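Putative methyltransferase (PDB 7DMB) probably transfers a methyl group from S-adenosyl-L-methionine, acting in trans with a polyketide synthase in calbistrin biosynthesis. Local coordinates at residues 65-70 with 104-109; 100-105 with 114-119; 202-205 with 211-214; 214-219 with 230-235. All coordinates share one frame; numbering follows the deposited sequence.

Contacts 1 and 2 lie in the helical part of the chain, far from the bound S-adenosyl-L-homocysteine; contacts 3 and 4 join helix 211-220 to the sheet of the methyltransferase domain on the other side of the chain's centre. The first two touch each other and share P104 and G105. Contact 1 is buried and contact 2 lies partly at the surface, yet both join their segments by packing, with no hydrogen bond across. Contacts 3 and 4 use the neighbouring strands 200-205 and 229-236 respectively, and both are buried. Their chemistry differs: contact 3 is polar, with a carboxylate, a water and the ligand, whereas contact 4 is aromatic and aliphatic.

Contact 1 (65-70 with 104-109); sequences MWVLCA and PGYPQV
V67 and W66 of helix 56-79 meet Y106 and V109, the two ends of a type II beta turn. The tight part is centred on one methyl group. V67 CG2 lies 3.9 Å from V109 CG2 and 4.0 Å from Y106 CE2, approaching the tyrosine ring obliquely. A chi1 of 165° sets CG1 of V67 anti to the backbone N and leaves CG2 anti to the carbonyl carbon, pointing at the turn; the same CG2 methyl lies over the centre of the W66 ring. W66 and Y106 cross at about a right angle, with the phenol oxygen arriving at the rim of the indole near its plane; Y106 OH is 3.3 Å from W66 CH2. That oxygen is satisfied by E97 OE2 of helix 85-101, so the indole carbon is only a packing neighbour for it.

The outer side of the turn is looser. P107 and Q108 form its corner and are partly exposed, and G105 ahead of it is exposed. V109 N closes the turn on Y106 O at 3.0 Å, while P107 CD lies against one face of the Y106 ring. Q108 NE2 bonds Q59 OE1, tying the corner back to helix 56-79.

Around this core, L115 of helix 112-117 touches both V67 and V109, F101 of helix 85-101 packs on V67, and Y319 and F322 meet the W66 ring.

Contact 2 (100-105 with 114-119); sequences RFKQPG and DLVALS
V116 of helix 112-117 packs its two methyl groups against F101 and K102, where helix 85-101 runs out. The bridge between the segments is entirely apolar. V116 CG2 touches both partners, lying 4.0 Å from F101 CB and 4.0 Å from K102 CG, so the valine fits against CB of F101 and CG of the next residue, K102. V116 CG1 adds a second approach to K102 CG at 4.1 Å. Both methyls face this way because CG1 stands anti to the backbone N and CG2 anti to the carbonyl carbon (chi1 170°). The lysine and valine side chains cross at about a right angle: only the aliphatic root of K102 takes part, and its chain then bends at chi3 (-76°) and leads away. The F101 ring likewise departs from the valine, which meets its CB alone.

Polar interactions frame the packing without crossing from one segment to the other. K102 NZ forms a salt bridge with E99 OE1, three residues earlier, on helix 85-101, so the charged end of the lysine is turned back toward its own side of the contact. Q103 N bonds R100 O at 3.2 Å as that helix ends, and F101 O accepts a bond from S112 OG, which links the end of helix 85-101 to the start of helix 112-117.

On helix 56-79, I71 touches F101, L115 and V116, so helices 85-101 and 112-117 share a neighbour.

Contact 3 (202-205 with 211-214); sequences ILEI and GTTA. With SAH (S-adenosyl-L-homocysteine), chain C.
The glycine-rich strand-turn-helix that opens a class I methyltransferase fold brings E204 of strand 200-205 against T212 and T213 of helix 211-220, beside bound S-adenosyl-L-homocysteine. E204 leaves the backbone with CG anti to N (chi1 175°) and is extended beyond CG, which carries its carboxylate across to the first turn of the helix. There T213 OG1 donates to E204 OE1 at 2.8 Å, on the syn side but 34° out of the carboxylate plane. Y232 OH also approaches OE1, probably as a second, unusually short hydrogen bond.

The other oxygen works through a water. E204 OE2 accepts from it at 2.6 Å, and the water in turn accepts from T212 N at 3.0 Å and from the ligand's amino N at 3.2 Å. E204 thus probably acts from the second shell, helping to position the water that meets the ligand amine. Next to it, G211 N donates directly to the ligand carboxylate, 3.1 Å from OXT with an N-H...O angle of 138°. At the adenine end, I205 CG2 packs 4.0 Å from C2 of the ligand. T212 OG1 turns to another partner, N181 OD1.

D236, D261 and I262 complete much of the ligand's hydrogen bonding. Strand 200-205 runs between two parallel neighbours: I202 and E204 bond through their backbones to strand 229-236, and L203 to strand 276-282.

Contact 4 (214-219 with 230-235); sequences ARVFEG and SSYVFT
Y232 of strand 229-236 receives V216 and F217 from helix 211-220, within the first beta-alpha-beta unit of the Rossmann-like methyltransferase fold. The two helix residues approach the phenol ring differently. F217 comes over a face: its CZ lies 3.6 Å from Y232 CG, displaced toward the rim of the tyrosine ring. The centroids are 4.5 Å apart and the planes inclined at 35°, an oblique pairing. V216 instead meets the ring at its edge and in its plane, with CG1 3.6 Å from Y232 CE1. The tyrosine is thus met by the helix on a face and at its edge.

The first torsion of Y232 accounts for this placement. With CG anti to the backbone N (chi1 -163°), the ring projects from the sheet to the helix, and its hydroxyl, whose partner is E204, probably helps to hold the ring. T213 and L220, also of helix 211-220, touch the tyrosine as well.

In the next shell, F217 is itself held by aromatic neighbours: Y252 stacks on its ring, F249 meets it at a steeper angle, and V255 of strand 255-259 packs alongside. Farther from the sheet, the same helix carries a charged pair one turn apart: R215 NH2 lies 3.2 Å from E218 OE2, while E218 OE1 pairs with R187 NH1.

Contact 1 (65-70 with 104-109)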
loop_
_atom_site.group_PDB
_atom_site.type_symbol
_atom_site.label_atom_id
_atom_site.label_comp_id
_atom_site.label_asym_id
_atom_site.label_seq_id
_atom_site.Cartn_x
_atom_site.Cartn_y
_atom_site.Cartn_z
ATOM N N MET A 65 9.494 11.136 12.951
ATOM C CA MET A 65 8.640 12.264 12.611
ATOM C C MET A 65 7.210 12.042 13.074
ATOM O O MET A 65 6.606 12.933 13.684
ATOM C CB MET A 65 8.649 12.520 11.111
ATOM C CG MET A 65 7.728 13.666 10.745
ATOM S SD MET A 65 8.465 15.246 11.227
ATOM C CE MET A 65 7.186 16.413 10.798
ATOM N N TRP A 66 6.627 10.875 12.750
ATOM C CA TRP A 66 5.236 10.683 13.142
ATOM C C TRP A 66 5.113 10.542 14.649
ATOM O O TRP A 66 4.076 10.903 15.204
ATOM C CB TRP A 66 4.583 9.507 12.390
ATOM C CG TRP A 66 4.780 8.110 12.956
ATOM C CD1 TRP A 66 5.593 7.128 12.442
ATOM C CD2 TRP A 66 4.122 7.526 14.092
ATOM N NE1 TRP A 66 5.496 5.987 13.198
ATOM C CE2 TRP A 66 4.603 6.203 14.220
ATOM C CE3 TRP A 66 3.183 7.992 15.023
ATOM C CZ2 TRP A 66 4.179 5.347 15.238
ATOM C CZ3 TRP A 66 2.766 7.129 16.045
ATOM C CH2 TRP A 66 3.264 5.829 16.139
ATOM N N VAL A 67 6.161 10.073 15.333
ATOM C CA VAL A 67 6.126 10.063 16.796
ATOM C C VAL A 67 6.109 11.493 17.341
ATOM O O VAL A 67 5.385 11.806 18.295
ATOM C CB VAL A 67 7.312 9.259 17.371
ATOM C CG1 VAL A 67 7.486 9.555 18.878
ATOM C CG2 VAL A 67 7.121 7.754 17.135
ATOM N N LEU A 68 6.916 12.377 16.754
ATOM C CA LEU A 68 6.917 13.777 17.171
ATOM C C LEU A 68 5.549 14.425 16.959
ATOM O O LEU A 68 5.013 15.078 17.868
ATOM C CB LEU A 68 8.001 14.543 16.413
ATOM C CG LEU A 68 9.451 14.376 16.870
ATOM C CD1 LEU A 68 10.413 14.759 15.718
ATOM C CD2 LEU A 68 9.721 15.247 18.099
ATOM N N CYS A 69 4.979 14.288 15.754
ATOM C CA CYS A 69 3.624 14.796 15.526
ATOM C C CYS A 69 2.614 14.191 16.497
ATOM O O CYS A 69 1.716 14.897 16.970
ATOM C CB CYS A 69 3.152 14.527 14.087
ATOM S SG CYS A 69 4.349 14.938 12.751
ATOM N N ALA A 70 2.705 12.875 16.751
ATOM C CA ALA A 70 1.729 12.220 17.615
ATOM C C ALA A 70 1.800 12.777 19.033
ATOM O O ALA A 70 0.766 13.014 19.662
ATOM C CB ALA A 70 1.940 10.705 17.618
ATOM N N PRO A 104 10.936 2.531 27.382
ATOM C CA PRO A 104 12.129 2.276 26.563
ATOM C C PRO A 104 11.842 1.369 25.375
ATOM O O PRO A 104 10.825 0.680 25.307
ATOM C CB PRO A 104 13.095 1.601 27.544
ATOM C CG PRO A 104 12.209 1.082 28.649
ATOM C CD PRO A 104 11.138 2.112 28.777
ATOM N N GLY A 105 12.768 1.385 24.424
ATOM C CA GLY A 105 12.690 0.487 23.276
ATOM C C GLY A 105 11.479 0.640 22.377
ATOM O O GLY A 105 10.960 -0.364 21.873
ATOM N N TYR A 106 11.012 1.868 22.152
ATOM C CA TYR A 106 9.955 2.042 21.164
ATOM C C TYR A 106 10.498 1.666 19.789
ATOM O O TYR A 106 11.623 2.061 19.445
ATOM C CB TYR A 106 9.404 3.466 21.141
ATOM C CG TYR A 106 8.128 3.511 20.347
ATOM C CD1 TYR A 106 6.929 3.080 20.913
ATOM C CD2 TYR A 106 8.119 3.928 19.008
ATOM C CE1 TYR A 106 5.747 3.084 20.187
ATOM C CE2 TYR A 106 6.931 3.938 18.271
ATOM C CZ TYR A 106 5.753 3.510 18.868
ATOM O OH TYR A 106 4.576 3.506 18.163
ATOM N N PRO A 107 9.763 0.884 18.996
ATOM C CA PRO A 107 10.331 0.362 17.746
ATOM C C PRO A 107 10.784 1.483 16.827
ATOM O O PRO A 107 10.023 2.406 16.524
ATOM C CB PRO A 107 9.174 -0.439 17.142
ATOM C CG PRO A 107 8.403 -0.884 18.300
ATOM C CD PRO A 107 8.472 0.245 19.305
ATOM N N GLN A 108 12.056 1.409 16.425
ATOM C CA GLN A 108 12.677 2.338 15.488
ATOM C C GLN A 108 12.795 3.750 16.054
ATOM O O GLN A 108 13.265 4.648 15.350
ATOM C CB GLN A 108 11.919 2.356 14.140
ATOM C CG GLN A 108 12.386 1.257 13.162
ATOM C CD GLN A 108 11.551 1.157 11.889
ATOM O OE1 GLN A 108 10.332 1.326 11.917
ATOM N NE2 GLN A 108 12.211 0.873 10.763
ATOM N N VAL A 109 12.375 3.977 17.301
ATOM C CA VAL A 109 12.604 5.276 17.939
ATOM C C VAL A 109 13.084 5.069 19.373
ATOM O O VAL A 109 12.341 5.384 20.315
ATOM C CB VAL A 109 11.343 6.155 17.935
ATOM C CG1 VAL A 109 11.726 7.610 18.096
ATOM C CG2 VAL A 109 10.506 5.936 16.683
#

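Contact 2 (100-105 with 114-119)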
loop_
_atom_site.group_PDB
_atom_site.type_symbol
_atom_site.label_atom_id
_atom_site.label_comp_id
_atom_site.label_asym_id
_atom_site.label_seq_id
_atom_site.Cartn_x
_atom_site.Cartn_y
_atom_site.Cartn_z
ATOM N N ARG A 100 3.321 4.497 25.019
ATOM C CA ARG A 100 4.431 3.628 24.629
ATOM C C ARG A 100 5.726 4.404 24.374
ATOM O O ARG A 100 6.820 3.849 24.560
ATOM C CB ARG A 100 4.065 2.817 23.380
ATOM C CG ARG A 100 3.071 1.677 23.580
ATOM C CD ARG A 100 2.886 0.909 22.257
ATOM N NE ARG A 100 4.081 0.152 21.860
ATOM C CZ ARG A 100 4.318 -0.308 20.628
ATOM N NH1 ARG A 100 3.446 -0.102 19.645
ATOM N NH2 ARG A 100 5.426 -0.994 20.377
ATOM N N PHE A 101 5.633 5.664 23.928
ATOM C CA PHE A 101 6.835 6.470 23.698
ATOM C C PHE A 101 7.605 6.724 24.991
ATOM O O PHE A 101 8.828 6.881 24.966
ATOM C CB PHE A 101 6.488 7.836 23.096
ATOM C CG PHE A 101 5.634 7.793 21.866
ATOM C CD1 PHE A 101 5.639 6.705 21.023
ATOM C CD2 PHE A 101 4.842 8.880 21.549
ATOM C CE1 PHE A 101 4.842 6.683 19.884
ATOM C CE2 PHE A 101 4.059 8.878 20.424
ATOM C CZ PHE A 101 4.058 7.774 19.579
ATOM N N LYS A 102 6.907 6.820 26.114
ATOM C CA LYS A 102 7.515 7.107 27.413
ATOM C C LYS A 102 8.128 5.879 28.078
ATOM O O LYS A 102 8.667 5.992 29.185
ATOM C CB LYS A 102 6.466 7.731 28.323
ATOM C CG LYS A 102 5.795 8.913 27.657
ATOM C CD LYS A 102 4.809 9.614 28.571
ATOM C CE LYS A 102 3.545 8.814 28.694
ATOM N NZ LYS A 102 2.908 9.028 30.018
ATOM N N GLN A 103 8.051 4.715 27.433
ATOM C CA GLN A 103 8.701 3.470 27.789
ATOM C C GLN A 103 9.918 3.237 26.892
ATOM O O GLN A 103 9.952 3.706 25.748
ATOM C CB GLN A 103 7.729 2.288 27.656
ATOM C CG GLN A 103 6.634 2.263 28.712
ATOM C CD GLN A 103 7.193 2.185 30.133
ATOM O OE1 GLN A 103 8.038 1.337 30.438
ATOM N NE2 GLN A 103 6.723 3.076 31.007
ATOM N N PRO A 104 10.936 2.531 27.382
ATOM C CA PRO A 104 12.129 2.276 26.563
ATOM C C PRO A 104 11.842 1.369 25.375
ATOM O O PRO A 104 10.825 0.680 25.307
ATOM C CB PRO A 104 13.095 1.601 27.544
ATOM C CG PRO A 104 12.209 1.082 28.649
ATOM C CD PRO A 104 11.138 2.112 28.777
ATOM N N GLY A 105 12.768 1.385 24.424
ATOM C CA GLY A 105 12.690 0.487 23.276
ATOM C C GLY A 105 11.479 0.640 22.377
ATOM O O GLY A 105 10.960 -0.364 21.873
ATOM N N ASP A 114 13.159 10.928 24.946
ATOM C CA ASP A 114 13.713 12.272 24.756
ATOM C C ASP A 114 12.791 13.166 23.928
ATOM O O ASP A 114 12.791 14.388 24.117
ATOM C CB ASP A 114 15.088 12.213 24.096
ATOM C CG ASP A 114 16.079 11.401 24.891
ATOM O OD1 ASP A 114 15.956 11.360 26.133
ATOM O OD2 ASP A 114 16.996 10.817 24.273
ATOM N N LEU A 115 12.005 12.592 23.005
ATOM C CA LEU A 115 11.102 13.433 22.221
ATOM C C LEU A 115 9.949 13.937 23.081
ATOM O O LEU A 115 9.494 15.079 22.918
ATOM C CB LEU A 115 10.579 12.671 20.995
ATOM C CG LEU A 115 11.672 12.123 20.061
ATOM C CD1 LEU A 115 11.103 11.553 18.752
ATOM C CD2 LEU A 115 12.727 13.200 19.794
ATOM N N VAL A 116 9.458 13.093 23.996
ATOM C CA VAL A 116 8.433 13.523 24.946
ATOM C C VAL A 116 9.000 14.597 25.865
ATOM O O VAL A 116 8.292 15.537 26.253
ATOM C CB VAL A 116 7.894 12.311 25.742
ATOM C CG1 VAL A 116 7.015 12.769 26.890
ATOM C CG2 VAL A 116 7.131 11.339 24.826
ATOM N N ALA A 117 10.300 14.509 26.175
ATOM C CA ALA A 117 10.933 15.442 27.097
ATOM C C ALA A 117 11.203 16.813 26.475
ATOM O O ALA A 117 11.472 17.761 27.214
ATOM C CB ALA A 117 12.232 14.835 27.628
ATOM N N LEU A 118 11.174 16.945 25.147
ATOM C CA LEU A 118 11.297 18.271 24.547
ATOM C C LEU A 118 10.099 19.136 24.942
ATOM O O LEU A 118 9.003 18.632 25.193
ATOM C CB LEU A 118 11.375 18.172 23.015
ATOM C CG LEU A 118 12.512 17.413 22.319
ATOM C CD1 LEU A 118 12.246 17.231 20.799
ATOM C CD2 LEU A 118 13.826 18.124 22.526
ATOM N N SER A 119 10.314 20.450 25.011
ATOM C CA SER A 119 9.205 21.386 25.130
ATOM C C SER A 119 8.353 21.368 23.854
ATOM O O SER A 119 8.802 20.956 22.774
ATOM C CB SER A 119 9.717 22.796 25.420
ATOM O OG SER A 119 10.366 23.363 24.284
#

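Contact 3 (202-205 with 211-214)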
loop_
_atom_site.group_PDB
_atom_site.type_symbol
_atom_site.label_atom_id
_atom_site.label_comp_id
_atom_site.label_asym_id
_atom_site.label_seq_id
_atom_site.Cartn_x
_atom_site.Cartn_y
_atom_site.Cartn_z
ATOM N N ILE A 202 -3.685 -7.657 -18.603
ATOM C CA ILE A 202 -3.448 -7.222 -17.225
ATOM C C ILE A 202 -4.611 -6.343 -16.787
ATOM O O ILE A 202 -5.083 -5.497 -17.558
ATOM C CB ILE A 202 -2.130 -6.433 -17.037
ATOM C CG1 ILE A 202 -0.912 -7.234 -17.445
ATOM C CG2 ILE A 202 -1.945 -6.013 -15.568
ATOM C CD1 ILE A 202 -0.258 -6.675 -18.687
ATOM N N LEU A 203 -5.059 -6.537 -15.546
ATOM C CA LEU A 203 -6.015 -5.646 -14.909
ATOM C C LEU A 203 -5.442 -5.244 -13.560
ATOM O O LEU A 203 -4.992 -6.108 -12.800
ATOM C CB LEU A 203 -7.380 -6.315 -14.735
ATOM C CG LEU A 203 -8.529 -5.430 -14.230
ATOM C CD1 LEU A 203 -9.815 -5.716 -15.007
ATOM C CD2 LEU A 203 -8.742 -5.633 -12.750
ATOM N N GLU A 204 -5.441 -3.951 -13.251
ATOM C CA GLU A 204 -5.026 -3.508 -11.916
ATOM C C GLU A 204 -6.237 -3.011 -11.122
ATOM O O GLU A 204 -6.972 -2.124 -11.585
ATOM C CB GLU A 204 -3.944 -2.430 -11.986
ATOM C CG GLU A 204 -3.587 -1.866 -10.615
ATOM C CD GLU A 204 -2.428 -0.923 -10.690
ATOM O OE1 GLU A 204 -1.943 -0.692 -11.824
ATOM O OE2 GLU A 204 -2.002 -0.411 -9.629
ATOM N N ILE A 205 -6.451 -3.613 -9.942
ATOM C CA ILE A 205 -7.472 -3.188 -8.987
ATOM C C ILE A 205 -6.978 -1.946 -8.255
ATOM O O ILE A 205 -5.796 -1.855 -7.904
ATOM C CB ILE A 205 -7.780 -4.308 -7.964
ATOM C CG1 ILE A 205 -8.077 -5.644 -8.649
ATOM C CG2 ILE A 205 -8.927 -3.896 -7.017
ATOM C CD1 ILE A 205 -9.374 -5.643 -9.362
ATOM N N GLY A 211 0.849 4.612 -8.458
ATOM C CA GLY A 211 2.204 4.372 -7.982
ATOM C C GLY A 211 2.743 3.021 -8.407
ATOM O O GLY A 211 3.895 2.900 -8.828
ATOM N N THR A 212 1.912 1.986 -8.309
ATOM C CA THR A 212 2.336 0.669 -8.761
ATOM C C THR A 212 2.183 0.513 -10.276
ATOM O O THR A 212 3.017 -0.137 -10.918
ATOM C CB THR A 212 1.555 -0.404 -8.004
ATOM O OG1 THR A 212 1.828 -0.273 -6.605
ATOM C CG2 THR A 212 1.967 -1.791 -8.472
ATOM N N THR A 213 1.146 1.116 -10.862
ATOM C CA THR A 213 1.004 1.110 -12.316
ATOM C C THR A 213 2.289 1.551 -13.009
ATOM O O THR A 213 2.691 0.973 -14.029
ATOM C CB THR A 213 -0.140 2.033 -12.729
ATOM O OG1 THR A 213 -1.174 1.981 -11.739
ATOM C CG2 THR A 213 -0.712 1.627 -14.105
ATOM N N ALA A 214 2.942 2.585 -12.464
ATOM C CA ALA A 214 4.145 3.146 -13.075
ATOM C C ALA A 214 5.294 2.150 -13.090
ATOM O O ALA A 214 6.000 2.035 -14.101
ATOM C CB ALA A 214 4.568 4.413 -12.334
HETATM N N SAH C . -2.823 1.700 -5.652
HETATM C CA SAH C . -2.889 2.984 -4.901
HETATM C CB SAH C . -2.372 2.834 -3.466
HETATM C CG SAH C . -3.408 2.263 -2.521
HETATM S SD SAH C . -4.787 3.392 -2.155
HETATM C C SAH C . -2.068 4.044 -5.640
HETATM O O SAH C . -2.569 5.185 -5.709
HETATM O OXT SAH C . -0.977 3.680 -6.141
HETATM C "C5'" SAH C . -6.203 2.280 -2.348
HETATM C "C4'" SAH C . -6.917 2.490 -3.666
HETATM O "O4'" SAH C . -7.911 1.450 -3.831
HETATM C "C3'" SAH C . -7.662 3.824 -3.762
HETATM O "O3'" SAH C . -7.364 4.440 -5.008
HETATM C "C2'" SAH C . -9.132 3.415 -3.620
HETATM O "O2'" SAH C . -10.049 4.250 -4.294
HETATM C "C1'" SAH C . -9.133 2.020 -4.229
HETATM N N9 SAH C . -10.210 1.178 -3.717
HETATM C C8 SAH C . -10.721 1.219 -2.445
HETATM N N7 SAH C . -11.677 0.351 -2.236
HETATM C C5 SAH C . -11.819 -0.300 -3.452
HETATM C C6 SAH C . -12.678 -1.332 -3.875
HETATM N N6 SAH C . -13.592 -1.896 -3.091
HETATM N N1 SAH C . -12.560 -1.757 -5.158
HETATM C C2 SAH C . -11.639 -1.180 -5.940
HETATM N N3 SAH C . -10.778 -0.209 -5.649
HETATM C C4 SAH C . -10.916 0.199 -4.375
HETATM O O HOH W 1 -1.108 1.641 -8.358
#

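Contact 4 (214-219 with 230-235)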
loop_
_atom_site.group_PDB
_atom_site.type_symbol
_atom_site.label_atom_id
_atom_site.label_comp_id
_atom_site.label_asym_id
_atom_site.label_seq_id
_atom_site.Cartn_x
_atom_site.Cartn_y
_atom_site.Cartn_z
ATOM N N ALA A 214 2.942 2.585 -12.464
ATOM C CA ALA A 214 4.145 3.146 -13.075
ATOM C C ALA A 214 5.294 2.150 -13.090
ATOM O O ALA A 214 6.000 2.035 -14.101
ATOM C CB ALA A 214 4.568 4.413 -12.334
ATOM N N ARG A 215 5.527 1.452 -11.968
ATOM C CA ARG A 215 6.567 0.429 -11.963
ATOM C C ARG A 215 6.241 -0.706 -12.937
ATOM O O ARG A 215 7.132 -1.215 -13.625
ATOM C CB ARG A 215 6.779 -0.145 -10.564
ATOM C CG ARG A 215 6.628 0.760 -9.329
ATOM C CD ARG A 215 7.227 2.142 -9.436
ATOM N NE ARG A 215 8.510 2.156 -10.115
ATOM C CZ ARG A 215 9.005 3.230 -10.719
ATOM N NH1 ARG A 215 8.298 4.371 -10.703
ATOM N NH2 ARG A 215 10.184 3.149 -11.340
ATOM N N VAL A 216 4.969 -1.113 -12.999
ATOM C CA VAL A 216 4.576 -2.281 -13.784
ATOM C C VAL A 216 4.776 -2.010 -15.271
ATOM O O VAL A 216 5.240 -2.882 -16.012
ATOM C CB VAL A 216 3.119 -2.673 -13.444
ATOM C CG1 VAL A 216 2.513 -3.627 -14.503
ATOM C CG2 VAL A 216 3.042 -3.318 -12.034
ATOM N N PHE A 217 4.466 -0.789 -15.726
ATOM C CA PHE A 217 4.642 -0.456 -17.137
ATOM C C PHE A 217 6.110 -0.537 -17.546
ATOM O O PHE A 217 6.427 -0.967 -18.662
ATOM C CB PHE A 217 4.078 0.937 -17.422
ATOM C CG PHE A 217 2.618 0.937 -17.794
ATOM C CD1 PHE A 217 2.148 0.118 -18.814
ATOM C CD2 PHE A 217 1.717 1.759 -17.128
ATOM C CE1 PHE A 217 0.810 0.123 -19.166
ATOM C CE2 PHE A 217 0.371 1.760 -17.462
ATOM C CZ PHE A 217 -0.085 0.945 -18.486
ATOM N N GLU A 218 7.020 -0.149 -16.650
ATOM C CA GLU A 218 8.444 -0.224 -16.960
ATOM C C GLU A 218 8.871 -1.659 -17.221
ATOM O O GLU A 218 9.673 -1.928 -18.129
ATOM C CB GLU A 218 9.260 0.376 -15.818
ATOM C CG GLU A 218 9.358 1.884 -15.888
ATOM C CD GLU A 218 10.194 2.464 -14.764
ATOM O OE1 GLU A 218 10.997 1.713 -14.160
ATOM O OE2 GLU A 218 10.027 3.668 -14.477
ATOM N N GLY A 219 8.345 -2.597 -16.431
ATOM C CA GLY A 219 8.603 -3.997 -16.700
ATOM C C GLY A 219 7.954 -4.481 -17.980
ATOM O O GLY A 219 8.438 -5.430 -18.604
ATOM N N SER A 230 -0.873 -7.034 -24.287
ATOM C CA SER A 230 -1.870 -6.662 -25.279
ATOM C C SER A 230 -2.805 -5.580 -24.766
ATOM O O SER A 230 -3.301 -4.766 -25.553
ATOM C CB SER A 230 -2.681 -7.902 -25.712
ATOM O OG SER A 230 -3.360 -8.503 -24.613
ATOM N N SER A 231 -3.014 -5.526 -23.455
ATOM C CA SER A 231 -4.087 -4.730 -22.888
ATOM C C SER A 231 -3.780 -4.520 -21.410
ATOM O O SER A 231 -3.532 -5.492 -20.685
ATOM C CB SER A 231 -5.426 -5.461 -23.085
ATOM O OG SER A 231 -6.521 -4.751 -22.558
ATOM N N TYR A 232 -3.786 -3.265 -20.969
ATOM C CA TYR A 232 -3.708 -2.934 -19.545
ATOM C C TYR A 232 -5.016 -2.268 -19.141
ATOM O O TYR A 232 -5.313 -1.159 -19.596
ATOM C CB TYR A 232 -2.511 -2.023 -19.248
ATOM C CG TYR A 232 -2.126 -1.955 -17.781
ATOM C CD1 TYR A 232 -0.949 -2.538 -17.330
ATOM C CD2 TYR A 232 -2.946 -1.316 -16.846
ATOM C CE1 TYR A 232 -0.591 -2.497 -16.000
ATOM C CE2 TYR A 232 -2.594 -1.278 -15.495
ATOM C CZ TYR A 232 -1.411 -1.862 -15.080
ATOM O OH TYR A 232 -1.032 -1.832 -13.752
ATOM N N VAL A 233 -5.794 -2.930 -18.288
ATOM C CA VAL A 233 -7.027 -2.359 -17.749
ATOM C C VAL A 233 -6.695 -1.731 -16.395
ATOM O O VAL A 233 -6.457 -2.425 -15.406
ATOM C CB VAL A 233 -8.144 -3.399 -17.647
ATOM C CG1 VAL A 233 -9.416 -2.733 -17.184
ATOM C CG2 VAL A 233 -8.356 -4.111 -19.013
ATOM N N PHE A 234 -6.639 -0.402 -16.375
ATOM C CA PHE A 234 -6.450 0.400 -15.169
ATOM C C PHE A 234 -7.810 0.602 -14.511
ATOM O O PHE A 234 -8.703 1.208 -15.113
ATOM C CB PHE A 234 -5.816 1.736 -15.569
ATOM C CG PHE A 234 -5.478 2.678 -14.418
ATOM C CD1 PHE A 234 -4.158 2.931 -14.088
ATOM C CD2 PHE A 234 -6.472 3.365 -13.729
ATOM C CE1 PHE A 234 -3.830 3.817 -13.059
ATOM C CE2 PHE A 234 -6.156 4.251 -12.707
ATOM C CZ PHE A 234 -4.835 4.473 -12.365
ATOM N N THR A 235 -7.997 0.068 -13.303
ATOM C CA THR A 235 -9.274 0.239 -12.619
ATOM C C THR A 235 -9.074 0.787 -11.217
ATOM O O THR A 235 -8.002 0.672 -10.608
ATOM C CB THR A 235 -10.117 -1.062 -12.541
ATOM O OG1 THR A 235 -9.531 -2.002 -11.625
ATOM C CG2 THR A 235 -10.257 -1.694 -13.923
#